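Local coordinates for PILI retraction protein PILT (Thermus thermophilus, PDB 5FL3) that probably binds and hydrolyses ATP as a motor of the secretion ATPase family that drives retraction of type IV pili, at residues 15-26 and 35-46. Residues are numbered along the deposited sequence; the frame is centred on the assembly and turned at random.
Sequences MLKAMVQARASD and PTVRIDGKLRPF
M19 reaches from helix 11-21 onto the hairpin 36-45. Its CB lies 4.1 Å from V37 CG1; CG sits over the centre of the F46 ring, 3.5 Å from the centroid, a CH-pi contact; SD, carried on by an extended chi2, meets V37 CG1 and lies over the ring face, a Met-aromatic contact; chi3 (-64°) turns CE off the ring, back toward the helix. A18 CB and A22 CB border the same ring at its edge, and I39 CD1 packs on A22. The helix ends in a Schellman motif at R23, whose positive phi turns the chain into strand 26-30, antiparallel to 36-39 in the N-terminal sheet of this PilT-family ATPase. Here R38 N donates to D26 O (2.8 Å, 175°) and S25 N to R38 O; S25 also belongs to the ADP pocket. At the turn, R23 grips D40 end-on, NH1 to OD1 at 2.7 Å and NH2 to OD2 at 3.2 Å, with the guanidinium and carboxylate planes 35° apart. An asparagine in place of D40 would probably cost R23 its charged mate and one of these two acceptors, leaving the guanidinium freer to swing. A water joins R23 O to D40 N beside this salt bridge.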
ATOM      1  N   MET A  15     -16.766 -13.443  18.474  1.00 54.00           N
ATOM      2  CA  MET A  15     -15.387 -12.989  18.687  1.00 52.89           C
ATOM      3  C   MET A  15     -14.783 -12.278  17.466  1.00 51.77           C
ATOM      4  O   MET A  15     -14.236 -11.169  17.591  1.00 45.42           O
ATOM      5  CB  MET A  15     -14.494 -14.161  19.067  1.00 50.39           C
ATOM      6  CG  MET A  15     -13.056 -13.754  19.356  1.00 52.11           C
ATOM      7  SD  MET A  15     -11.989 -15.193  19.532  1.00 52.08           S
ATOM      8  CE  MET A  15     -12.164 -15.917  17.890  1.00 42.10           C
ATOM      9  N   LEU A  16     -14.880 -12.933  16.303  1.00 46.28           N
ATOM     10  CA  LEU A  16     -14.441 -12.356  15.037  1.00 45.20           C
ATOM     11  C   LEU A  16     -15.072 -10.991  14.812  1.00 48.06           C
ATOM     12  O   LEU A  16     -14.388 -10.023  14.440  1.00 48.78           O
ATOM     13  CB  LEU A  16     -14.770 -13.292  13.870  1.00 46.33           C
ATOM     14  CG  LEU A  16     -13.982 -14.608  13.762  1.00 49.00           C
ATOM     15  CD1 LEU A  16     -14.561 -15.493  12.676  1.00 47.49           C
ATOM     16  CD2 LEU A  16     -12.522 -14.363  13.472  1.00 43.51           C
ATOM     17  N   LYS A  17     -16.375 -10.915  15.056  1.00 47.94           N
ATOM     18  CA  LYS A  17     -17.132  -9.687  14.860  1.00 51.48           C
ATOM     19  C   LYS A  17     -16.634  -8.593  15.815  1.00 48.93           C
ATOM     20  O   LYS A  17     -16.477  -7.436  15.425  1.00 48.70           O
ATOM     21  CB  LYS A  17     -18.632  -9.962  15.043  1.00 55.33           C
ATOM     22  CG  LYS A  17     -19.576  -8.798  14.699  1.00 63.81           C
ATOM     23  CD  LYS A  17     -21.013  -9.303  14.424  1.00 65.52           C
ATOM     24  CE  LYS A  17     -22.102  -8.323  14.878  1.00 63.75           C
ATOM     25  NZ  LYS A  17     -23.473  -8.839  14.551  1.00 65.85           N
ATOM     26  N   ALA A  18     -16.359  -8.964  17.058  1.00 44.05           N
ATOM     27  CA  ALA A  18     -15.801  -8.010  18.004  1.00 44.47           C
ATOM     28  C   ALA A  18     -14.409  -7.550  17.552  1.00 48.07           C
ATOM     29  O   ALA A  18     -14.106  -6.343  17.561  1.00 46.67           O
ATOM     30  CB  ALA A  18     -15.736  -8.617  19.390  1.00 44.23           C
ATOM     31  N   MET A  19     -13.573  -8.514  17.155  1.00 43.39           N
ATOM     32  CA  MET A  19     -12.246  -8.208  16.619  1.00 46.73           C
ATOM     33  C   MET A  19     -12.314  -7.225  15.443  1.00 44.19           C
ATOM     34  O   MET A  19     -11.603  -6.211  15.421  1.00 37.74           O
ATOM     35  CB  MET A  19     -11.518  -9.504  16.209  1.00 46.32           C
ATOM     36  CG  MET A  19     -11.181 -10.384  17.415  1.00 47.08           C
ATOM     37  SD  MET A  19     -10.139 -11.814  17.127  1.00 50.25           S
ATOM     38  CE  MET A  19     -11.177 -12.733  16.063  1.00 43.94           C
ATOM     39  N   VAL A  20     -13.184  -7.503  14.478  1.00 41.95           N
ATOM     40  CA  VAL A  20     -13.320  -6.587  13.356  1.00 41.68           C
ATOM     41  C   VAL A  20     -13.749  -5.188  13.819  1.00 44.37           C
ATOM     42  O   VAL A  20     -13.195  -4.184  13.356  1.00 40.78           O
ATOM     43  CB  VAL A  20     -14.319  -7.115  12.320  1.00 47.33           C
ATOM     44  CG1 VAL A  20     -14.477  -6.114  11.197  1.00 41.15           C
ATOM     45  CG2 VAL A  20     -13.864  -8.470  11.783  1.00 39.41           C
ATOM     46  N   GLN A  21     -14.701  -5.119  14.753  1.00 42.93           N
ATOM     47  CA  GLN A  21     -15.177  -3.826  15.248  1.00 42.71           C
ATOM     48  C   GLN A  21     -14.103  -3.075  16.042  1.00 45.34           C
ATOM     49  O   GLN A  21     -14.131  -1.840  16.130  1.00 46.46           O
ATOM     50  CB  GLN A  21     -16.433  -4.014  16.091  1.00 50.72           C
ATOM     51  CG  GLN A  21     -17.673  -4.299  15.252  1.00 55.55           C
ATOM     52  CD  GLN A  21     -18.922  -4.498  16.088  1.00 65.88           C
ATOM     53  OE1 GLN A  21     -18.860  -4.994  17.219  1.00 63.22           O
ATOM     54  NE2 GLN A  21     -20.069  -4.101  15.535  1.00 66.78           N
ATOM     55  N   ALA A  22     -13.149  -3.820  16.596  1.00 42.66           N
ATOM     56  CA  ALA A  22     -11.966  -3.228  17.212  1.00 38.03           C
ATOM     57  C   ALA A  22     -10.943  -2.719  16.184  1.00 40.08           C
ATOM     58  O   ALA A  22      -9.873  -2.258  16.565  1.00 42.58           O
ATOM     59  CB  ALA A  22     -11.304  -4.237  18.144  1.00 39.57           C
ATOM     60  N   ARG A  23     -11.277  -2.820  14.897  1.00 41.23           N
ATOM     61  CA  ARG A  23     -10.418  -2.400  13.775  1.00 41.11           C
ATOM     62  C   ARG A  23      -9.221  -3.319  13.517  1.00 40.47           C
ATOM     63  O   ARG A  23      -8.154  -2.873  13.072  1.00 36.00           O
ATOM     64  CB  ARG A  23      -9.920  -0.965  13.967  1.00 43.45           C
ATOM     65  CG  ARG A  23     -10.976   0.097  13.678  1.00 46.76           C
ATOM     66  CD  ARG A  23     -10.409   1.471  13.922  1.00 45.82           C
ATOM     67  NE  ARG A  23      -9.751   1.536  15.224  1.00 49.85           N
ATOM     68  CZ  ARG A  23      -8.452   1.763  15.391  1.00 51.46           C
ATOM     69  NH1 ARG A  23      -7.671   1.955  14.331  1.00 46.60           N
ATOM     70  NH2 ARG A  23      -7.937   1.807  16.617  1.00 47.73           N
ATOM     71  N   ALA A  24      -9.410  -4.610  13.762  1.00 40.33           N
ATOM     72  CA  ALA A  24      -8.356  -5.573  13.474  1.00 41.06           C
ATOM     73  C   ALA A  24      -8.148  -5.679  11.982  1.00 38.45           C
ATOM     74  O   ALA A  24      -9.085  -5.959  11.247  1.00 38.56           O
ATOM     75  CB  ALA A  24      -8.688  -6.946  14.049  1.00 37.63           C
ATOM     76  N   SER A  25      -6.909  -5.480  11.549  1.00 38.38           N
ATOM     77  CA  SER A  25      -6.523  -5.744  10.182  1.00 33.21           C
ATOM     78  C   SER A  25      -6.219  -7.229   9.980  1.00 37.46           C
ATOM     79  O   SER A  25      -6.421  -7.777   8.892  1.00 37.60           O
ATOM     80  CB  SER A  25      -5.314  -4.902   9.823  1.00 30.98           C
ATOM     81  OG  SER A  25      -4.309  -5.112  10.780  1.00 37.47           O
ATOM     82  N   ASP A  26      -5.740  -7.875  11.040  1.00 37.20           N
ATOM     83  CA  ASP A  26      -5.271  -9.255  10.964  1.00 34.91           C
ATOM     84  C   ASP A  26      -5.603  -9.988  12.253  1.00 37.11           C
ATOM     85  O   ASP A  26      -5.464  -9.428  13.354  1.00 37.69           O
ATOM     86  CB  ASP A  26      -3.755  -9.316  10.712  1.00 32.16           C
ATOM     87  CG  ASP A  26      -3.326  -8.556   9.461  1.00 37.57           C
ATOM     88  OD1 ASP A  26      -3.016  -7.341   9.550  1.00 33.68           O
ATOM     89  OD2 ASP A  26      -3.290  -9.191   8.385  1.00 42.36           O
ATOM     90  N   PRO A  35      -6.044 -15.686  21.331  1.00 40.10           N
ATOM     91  CA  PRO A  35      -6.432 -14.991  20.099  1.00 34.73           C
ATOM     92  C   PRO A  35      -5.797 -13.604  20.050  1.00 35.20           C
ATOM     93  O   PRO A  35      -5.936 -12.827  20.984  1.00 39.07           O
ATOM     94  CB  PRO A  35      -7.957 -14.914  20.206  1.00 35.85           C
ATOM     95  CG  PRO A  35      -8.323 -16.114  21.001  1.00 40.56           C
ATOM     96  CD  PRO A  35      -7.212 -16.255  22.030  1.00 39.29           C
ATOM     97  N   THR A  36      -5.076 -13.318  18.975  1.00 36.05           N
ATOM     98  CA  THR A  36      -4.235 -12.131  18.904  1.00 36.66           C
ATOM     99  C   THR A  36      -4.608 -11.304  17.687  1.00 38.68           C
ATOM    100  O   THR A  36      -4.800 -11.840  16.588  1.00 36.98           O
ATOM    101  CB  THR A  36      -2.747 -12.514  18.852  1.00 38.39           C
ATOM    102  OG1 THR A  36      -2.378 -13.142  20.093  1.00 41.98           O
ATOM    103  CG2 THR A  36      -1.851 -11.280  18.579  1.00 33.98           C
ATOM    104  N   VAL A  37      -4.740  -9.998  17.870  1.00 32.97           N
ATOM    105  CA  VAL A  37      -5.115  -9.191  16.735  1.00 33.75           C
ATOM    106  C   VAL A  37      -4.005  -8.214  16.402  1.00 37.41           C
ATOM    107  O   VAL A  37      -3.220  -7.807  17.266  1.00 34.13           O
ATOM    108  CB  VAL A  37      -6.430  -8.425  16.980  1.00 37.43           C
ATOM    109  CG1 VAL A  37      -7.573  -9.401  17.260  1.00 36.75           C
ATOM    110  CG2 VAL A  37      -6.254  -7.447  18.117  1.00 35.19           C
ATOM    111  N   ARG A  38      -3.934  -7.873  15.125  1.00 35.28           N
ATOM    112  CA  ARG A  38      -3.114  -6.771  14.685  1.00 36.27           C
ATOM    113  C   ARG A  38      -4.021  -5.541  14.518  1.00 38.45           C
ATOM    114  O   ARG A  38      -4.949  -5.557  13.701  1.00 39.19           O
ATOM    115  CB  ARG A  38      -2.403  -7.158  13.396  1.00 37.82           C
ATOM    116  CG  ARG A  38      -1.717  -6.053  12.683  1.00 39.55           C
ATOM    117  CD  ARG A  38      -0.704  -6.622  11.720  1.00 37.70           C
ATOM    118  NE  ARG A  38       0.625  -6.429  12.266  1.00 40.92           N
ATOM    119  CZ  ARG A  38       1.529  -7.377  12.459  1.00 37.18           C
ATOM    120  NH1 ARG A  38       1.300  -8.638  12.125  1.00 35.65           N
ATOM    121  NH2 ARG A  38       2.684  -7.031  12.976  1.00 36.94           N
ATOM    122  N   ILE A  39      -3.779  -4.510  15.334  1.00 39.52           N
ATOM    123  CA  ILE A  39      -4.492  -3.226  15.262  1.00 39.63           C
ATOM    124  C   ILE A  39      -3.497  -2.087  15.158  1.00 43.56           C
ATOM    125  O   ILE A  39      -2.518  -2.059  15.902  1.00 46.27           O
ATOM    126  CB  ILE A  39      -5.377  -2.957  16.502  1.00 38.10           C
ATOM    127  CG1 ILE A  39      -6.448  -4.033  16.664  1.00 40.50           C
ATOM    128  CG2 ILE A  39      -6.019  -1.583  16.414  1.00 39.22           C
ATOM    129  CD1 ILE A  39      -7.133  -4.007  18.039  1.00 36.99           C
ATOM    130  N   ASP A  40      -3.755  -1.146  14.252  1.00 46.71           N
ATOM    131  CA  ASP A  40      -2.826  -0.045  13.965  1.00 46.38           C
ATOM    132  C   ASP A  40      -1.379  -0.526  13.841  1.00 45.52           C
ATOM    133  O   ASP A  40      -0.466   0.122  14.354  1.00 48.81           O
ATOM    134  CB  ASP A  40      -2.914   1.051  15.044  1.00 49.95           C
ATOM    135  CG  ASP A  40      -4.299   1.689  15.126  1.00 52.18           C
ATOM    136  OD1 ASP A  40      -4.943   1.851  14.060  1.00 46.76           O
ATOM    137  OD2 ASP A  40      -4.747   2.003  16.260  1.00 51.20           O
ATOM    138  N   GLY A  41      -1.182  -1.665  13.180  1.00 47.01           N
ATOM    139  CA  GLY A  41       0.144  -2.183  12.887  1.00 39.53           C
ATOM    140  C   GLY A  41       0.713  -3.054  13.984  1.00 45.30           C
ATOM    141  O   GLY A  41       1.684  -3.772  13.762  1.00 46.69           O
ATOM    142  N   LYS A  42       0.120  -2.995  15.176  1.00 49.59           N
ATOM    143  CA  LYS A  42       0.669  -3.731  16.321  1.00 47.33           C
ATOM    144  C   LYS A  42      -0.185  -4.915  16.765  1.00 43.33           C
ATOM    145  O   LYS A  42      -1.428  -4.847  16.795  1.00 36.67           O
ATOM    146  CB  LYS A  42       0.885  -2.793  17.508  1.00 53.33           C
ATOM    147  CG  LYS A  42       2.072  -3.212  18.411  1.00 67.85           C
ATOM    148  CD  LYS A  42       2.268  -2.232  19.585  1.00 71.43           C
ATOM    149  CE  LYS A  42       0.936  -1.614  20.015  1.00 69.33           C
ATOM    150  NZ  LYS A  42       1.092  -0.447  20.922  1.00 72.13           N
ATOM    151  N   LEU A  43       0.507  -6.002  17.099  1.00 41.60           N
ATOM    152  CA  LEU A  43      -0.143  -7.202  17.603  1.00 42.08           C
ATOM    153  C   LEU A  43      -0.536  -6.984  19.037  1.00 46.73           C
ATOM    154  O   LEU A  43       0.241  -6.446  19.825  1.00 49.09           O
ATOM    155  CB  LEU A  43       0.755  -8.415  17.505  1.00 37.57           C
ATOM    156  CG  LEU A  43       0.949  -8.967  16.106  1.00 41.31           C
ATOM    157  CD1 LEU A  43       1.817 -10.209  16.217  1.00 41.43           C
ATOM    158  CD2 LEU A  43      -0.388  -9.286  15.488  1.00 32.48           C
ATOM    159  N   ARG A  44      -1.754  -7.382  19.368  1.00 42.25           N
ATOM    160  CA  ARG A  44      -2.231  -7.260  20.728  1.00 43.58           C
ATOM    161  C   ARG A  44      -3.062  -8.482  21.023  1.00 41.25           C
ATOM    162  O   ARG A  44      -3.751  -9.001  20.138  1.00 40.49           O
ATOM    163  CB  ARG A  44      -3.027  -5.966  20.921  1.00 45.07           C
ATOM    164  CG  ARG A  44      -2.140  -4.732  21.031  1.00 54.47           C
ATOM    165  CD  ARG A  44      -2.932  -3.492  21.412  1.00 69.83           C
ATOM    166  NE  ARG A  44      -2.096  -2.291  21.498  1.00 76.04           N
ATOM    167  CZ  ARG A  44      -2.512  -1.125  21.989  1.00 80.01           C
ATOM    168  NH1 ARG A  44      -3.757  -1.003  22.453  1.00 78.26           N
ATOM    169  NH2 ARG A  44      -1.686  -0.082  22.020  1.00 72.24           N
ATOM    170  N   PRO A  45      -2.961  -8.984  22.256  1.00 45.23           N
ATOM    171  CA  PRO A  45      -3.774 -10.147  22.626  1.00 43.96           C
ATOM    172  C   PRO A  45      -5.231  -9.733  22.698  1.00 37.94           C
ATOM    173  O   PRO A  45      -5.512  -8.592  23.037  1.00 37.72           O
ATOM    174  CB  PRO A  45      -3.218 -10.564  24.001  1.00 41.69           C
ATOM    175  CG  PRO A  45      -2.471  -9.364  24.522  1.00 41.65           C
ATOM    176  CD  PRO A  45      -2.036  -8.555  23.325  1.00 46.27           C
ATOM    177  N   PHE A  46      -6.128 -10.642  22.347  1.00 37.01           N
ATOM    178  CA  PHE A  46      -7.564 -10.405  22.362  1.00 35.47           C
ATOM    179  C   PHE A  46      -8.163 -11.519  23.193  1.00 42.96           C
ATOM    180  O   PHE A  46      -8.866 -12.378  22.672  1.00 49.83           O
ATOM    181  CB  PHE A  46      -8.136 -10.415  20.938  1.00 40.72           C
ATOM    182  CG  PHE A  46      -9.489  -9.767  20.802  1.00 45.39           C
ATOM    183  CD1 PHE A  46     -10.651 -10.511  20.947  1.00 46.17           C
ATOM    184  CD2 PHE A  46      -9.600  -8.412  20.493  1.00 44.06           C
ATOM    185  CE1 PHE A  46     -11.915  -9.906  20.812  1.00 49.60           C
ATOM    186  CE2 PHE A  46     -10.856  -7.808  20.353  1.00 44.88           C
ATOM    187  CZ  PHE A  46     -12.016  -8.556  20.517  1.00 41.90           C
TER
HETATM  188  O   HOH W   1      -6.067  -1.582  12.330  1.00 38.76           O